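Local coordinates for alpha-fucosidase (Bifidobacterium bifidum, PDB 2EAB), which is a 1,2-alpha-L-fucosidase, a glycoside hydrolase represented here by its catalytic domain, which probably releases alpha-1,2-linked L-fucose from glycans, at residues K272-Y284 with R303-Y316. Residues are numbered along the deposited sequence; the frame is centred on the assembly and turned at random.
Sequences KAVTLYIAAATDY and RVAKVVQDAANKGY
Y277 lays one ring face against the backbone of A311 and A312. A312 CA makes a CH-pi contact, 4.0 Å from the Y277 ring centroid and 26° off its normal. The CB of A311 meets Y277 CD1 at 3.6 Å. With CG anti to its own carbonyl carbon (chi1 -64°), the Y277 ring runs along the last turn of the helix. Its OH lies 3.0 Å from Y316 N, but the angle is too poor for a hydrogen bond. Small residues continue the packing. A279 CB sits among the CG1 atoms of V304, V307 and V308. The closest approach is A279 CB to V307 CG1, at 3.6 Å. A281 CB touches V304 CG2 at 3.7 Å.

Strand 273-282 is a central strand of the large antiparallel sheet in the N-terminal beta domain. Helix 297-314 runs back across one face of that sheet; its 303-314 part is nearly antiparallel to the strand, at 154°. The opposite side of the strand turns V274 and L276 toward strand 203-208 of a second sheet, as in a beta-sandwich. With an alanine here in place of the Y277 tyrosine, the CH-pi contact is lost and a gap would probably open beside A311 and A312.

At the other end, R303 NH2 donates to T282 O at 3.0 Å, with the oxygen in the guanidinium plane. The bend at chi3 helps turn the guanidinium to the strand. E295 holds R303 NE in a salt bridge, and T282 OG1 bonds to T78. Near G315, T275 OG1 touches Y316 CB and is hydrogen-bonded to R194, which also makes a cation-pi contact with Y316. Y316 OH is hydrogen-bonded to E181.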
# COMPACT_ATOMS: atom_id res chain seq x y z
N LYS A 272 30.19 -29.21 2.51
CA LYS A 272 29.51 -29.26 3.80
C LYS A 272 28.64 -28.02 4.00
O LYS A 272 27.52 -28.12 4.49
CB LYS A 272 30.53 -29.39 4.94
CG LYS A 272 29.90 -29.78 6.27
CD LYS A 272 30.92 -29.79 7.40
CE LYS A 272 30.27 -30.21 8.71
NZ LYS A 272 31.22 -30.16 9.85
N ALA A 273 29.17 -26.86 3.61
CA ALA A 273 28.45 -25.59 3.72
C ALA A 273 28.83 -24.66 2.57
O ALA A 273 30.00 -24.58 2.18
CB ALA A 273 28.73 -24.93 5.05
N VAL A 274 27.83 -23.96 2.04
CA VAL A 274 28.03 -23.01 0.95
C VAL A 274 27.19 -21.75 1.17
O VAL A 274 26.13 -21.80 1.79
CB VAL A 274 27.69 -23.62 -0.45
CG1 VAL A 274 28.55 -24.84 -0.75
CG2 VAL A 274 26.22 -23.97 -0.56
N THR A 275 27.69 -20.63 0.65
CA THR A 275 26.90 -19.40 0.58
C THR A 275 26.73 -19.00 -0.87
O THR A 275 27.70 -18.93 -1.63
CB THR A 275 27.56 -18.24 1.36
OG1 THR A 275 27.88 -18.68 2.69
CG2 THR A 275 26.63 -17.03 1.44
N LEU A 276 25.48 -18.77 -1.26
CA LEU A 276 25.15 -18.25 -2.57
C LEU A 276 24.85 -16.77 -2.45
O LEU A 276 24.09 -16.35 -1.57
CB LEU A 276 23.93 -18.96 -3.15
CG LEU A 276 24.12 -20.26 -3.95
CD1 LEU A 276 24.95 -21.31 -3.22
CD2 LEU A 276 22.76 -20.82 -4.34
N TYR A 277 25.47 -15.97 -3.32
CA TYR A 277 25.15 -14.56 -3.43
C TYR A 277 24.45 -14.33 -4.76
O TYR A 277 24.98 -14.67 -5.82
CB TYR A 277 26.42 -13.71 -3.33
CG TYR A 277 27.09 -13.82 -1.98
CD1 TYR A 277 26.64 -13.06 -0.89
CD2 TYR A 277 28.16 -14.68 -1.78
CE1 TYR A 277 27.24 -13.16 0.35
CE2 TYR A 277 28.78 -14.79 -0.53
CZ TYR A 277 28.31 -14.02 0.52
OH TYR A 277 28.91 -14.12 1.76
N ILE A 278 23.25 -13.78 -4.68
CA ILE A 278 22.38 -13.63 -5.84
C ILE A 278 22.03 -12.16 -6.02
O ILE A 278 21.56 -11.50 -5.08
CB ILE A 278 21.07 -14.45 -5.67
CG1 ILE A 278 21.40 -15.94 -5.45
CG2 ILE A 278 20.17 -14.27 -6.89
CD1 ILE A 278 20.62 -16.57 -4.31
N ALA A 279 22.28 -11.64 -7.22
CA ALA A 279 21.92 -10.26 -7.54
C ALA A 279 21.23 -10.21 -8.89
O ALA A 279 21.41 -11.10 -9.72
CB ALA A 279 23.14 -9.36 -7.52
N ALA A 280 20.44 -9.16 -9.10
CA ALA A 280 19.75 -8.97 -10.37
C ALA A 280 19.48 -7.49 -10.59
O ALA A 280 19.36 -6.72 -9.62
CB ALA A 280 18.45 -9.75 -10.40
N ALA A 281 19.39 -7.10 -11.85
CA ALA A 281 19.08 -5.73 -12.22
C ALA A 281 18.59 -5.65 -13.64
O ALA A 281 18.82 -6.56 -14.46
CB ALA A 281 20.30 -4.84 -12.07
N THR A 282 17.91 -4.55 -13.93
CA THR A 282 17.57 -4.16 -15.29
C THR A 282 18.15 -2.78 -15.54
O THR A 282 18.69 -2.14 -14.63
CB THR A 282 16.04 -4.09 -15.52
OG1 THR A 282 15.52 -2.90 -14.91
CG2 THR A 282 15.32 -5.31 -14.98
N ASP A 283 18.01 -2.31 -16.78
CA ASP A 283 18.34 -0.93 -17.12
C ASP A 283 17.13 0.02 -17.03
O ASP A 283 17.14 1.10 -17.62
CB ASP A 283 19.02 -0.84 -18.50
CG ASP A 283 18.09 -1.19 -19.65
OD1 ASP A 283 17.11 -1.94 -19.45
OD2 ASP A 283 18.35 -0.72 -20.78
N TYR A 284 16.09 -0.38 -16.29
CA TYR A 284 14.97 0.51 -16.02
C TYR A 284 15.45 1.78 -15.31
O TYR A 284 16.37 1.73 -14.49
CB TYR A 284 13.92 -0.17 -15.12
CG TYR A 284 12.82 0.77 -14.69
CD1 TYR A 284 11.74 1.02 -15.54
CD2 TYR A 284 12.87 1.44 -13.47
CE1 TYR A 284 10.74 1.91 -15.18
CE2 TYR A 284 11.87 2.33 -13.09
CZ TYR A 284 10.81 2.56 -13.95
OH TYR A 284 9.82 3.45 -13.57
N ARG A 303 27.88 -4.23 -13.41
CA ARG A 303 27.24 -3.73 -12.21
C ARG A 303 26.74 -4.86 -11.31
O ARG A 303 27.02 -4.87 -10.10
CB ARG A 303 26.10 -2.78 -12.59
CG ARG A 303 25.29 -2.26 -11.42
CD ARG A 303 24.56 -0.98 -11.76
NE ARG A 303 23.57 -1.08 -12.84
CZ ARG A 303 22.31 -1.48 -12.69
NH1 ARG A 303 21.86 -1.88 -11.51
NH2 ARG A 303 21.50 -1.48 -13.74
N VAL A 304 26.03 -5.82 -11.89
CA VAL A 304 25.51 -6.96 -11.14
C VAL A 304 26.65 -7.83 -10.61
O VAL A 304 26.60 -8.29 -9.47
CB VAL A 304 24.51 -7.78 -11.98
CG1 VAL A 304 24.08 -9.04 -11.24
CG2 VAL A 304 23.29 -6.93 -12.33
N ALA A 305 27.69 -8.02 -11.42
CA ALA A 305 28.86 -8.79 -11.00
C ALA A 305 29.53 -8.19 -9.76
O ALA A 305 29.95 -8.93 -8.86
CB ALA A 305 29.87 -8.90 -12.14
N LYS A 306 29.60 -6.87 -9.72
CA LYS A 306 30.23 -6.18 -8.60
C LYS A 306 29.40 -6.32 -7.32
O LYS A 306 29.96 -6.38 -6.22
CB LYS A 306 30.46 -4.71 -8.93
CG LYS A 306 31.36 -3.97 -7.95
CD LYS A 306 31.55 -2.52 -8.36
CE LYS A 306 32.52 -1.80 -7.44
NZ LYS A 306 31.97 -1.64 -6.07
N VAL A 307 28.08 -6.40 -7.45
CA VAL A 307 27.21 -6.60 -6.29
C VAL A 307 27.55 -7.92 -5.60
O VAL A 307 27.78 -7.94 -4.39
CB VAL A 307 25.70 -6.58 -6.65
CG1 VAL A 307 24.86 -6.93 -5.43
CG2 VAL A 307 25.30 -5.21 -7.19
N VAL A 308 27.61 -9.01 -6.36
CA VAL A 308 27.89 -10.32 -5.77
C VAL A 308 29.34 -10.44 -5.28
O VAL A 308 29.59 -11.05 -4.24
CB VAL A 308 27.49 -11.52 -6.68
CG1 VAL A 308 25.97 -11.58 -6.86
CG2 VAL A 308 28.18 -11.47 -8.04
N GLN A 309 30.27 -9.83 -6.01
CA GLN A 309 31.67 -9.84 -5.60
C GLN A 309 31.90 -9.04 -4.31
O GLN A 309 32.57 -9.53 -3.40
CB GLN A 309 32.60 -9.34 -6.71
CG GLN A 309 34.09 -9.56 -6.42
CD GLN A 309 34.45 -11.04 -6.32
OE1 GLN A 309 34.21 -11.80 -7.25
NE2 GLN A 309 35.03 -11.44 -5.20
N ASP A 310 31.32 -7.84 -4.24
CA ASP A 310 31.43 -7.02 -3.03
C ASP A 310 30.86 -7.74 -1.81
O ASP A 310 31.44 -7.67 -0.72
CB ASP A 310 30.71 -5.68 -3.21
CG ASP A 310 31.50 -4.69 -4.06
OD1 ASP A 310 32.71 -4.91 -4.31
OD2 ASP A 310 30.91 -3.67 -4.48
N ALA A 311 29.74 -8.43 -1.99
CA ALA A 311 29.10 -9.18 -0.91
C ALA A 311 29.98 -10.34 -0.45
O ALA A 311 30.21 -10.53 0.75
CB ALA A 311 27.73 -9.68 -1.35
N ALA A 312 30.49 -11.12 -1.41
CA ALA A 312 31.37 -12.25 -1.11
C ALA A 312 32.63 -11.79 -0.39
O ALA A 312 33.10 -12.46 0.54
CB ALA A 312 31.73 -12.98 -2.38
N ASN A 313 33.16 -10.64 -0.80
CA ASN A 313 34.34 -10.06 -0.16
C ASN A 313 34.11 -9.72 1.31
O ASN A 313 35.00 -9.92 2.14
CB ASN A 313 34.82 -8.82 -0.93
CG ASN A 313 35.45 -9.16 -2.28
OD1 ASN A 313 35.66 -10.33 -2.61
ND2 ASN A 313 35.76 -8.13 -3.05
N LYS A 314 32.91 -9.21 1.62
CA LYS A 314 32.52 -8.94 3.00
C LYS A 314 32.32 -10.23 3.80
O LYS A 314 32.66 -10.29 4.98
CB LYS A 314 31.25 -8.09 3.05
CG LYS A 314 31.49 -6.63 2.73
CD LYS A 314 30.27 -5.78 2.99
CE LYS A 314 30.52 -4.35 2.54
NZ LYS A 314 29.35 -3.46 2.77
N GLY A 315 31.78 -11.25 3.14
CA GLY A 315 31.59 -12.55 3.77
C GLY A 315 30.23 -12.72 4.43
O GLY A 315 29.58 -11.73 4.79
N TYR A 316 29.83 -13.97 4.59
CA TYR A 316 28.50 -14.32 5.10
C TYR A 316 28.17 -13.69 6.45
O TYR A 316 27.10 -13.09 6.62
CB TYR A 316 28.35 -15.84 5.16
CG TYR A 316 27.13 -16.31 5.91
CD1 TYR A 316 25.85 -16.19 5.36
CD2 TYR A 316 27.25 -16.88 7.18
CE1 TYR A 316 24.72 -16.62 6.05
CE2 TYR A 316 26.13 -17.31 7.88
CZ TYR A 316 24.87 -17.18 7.31
OH TYR A 316 23.77 -17.62 8.00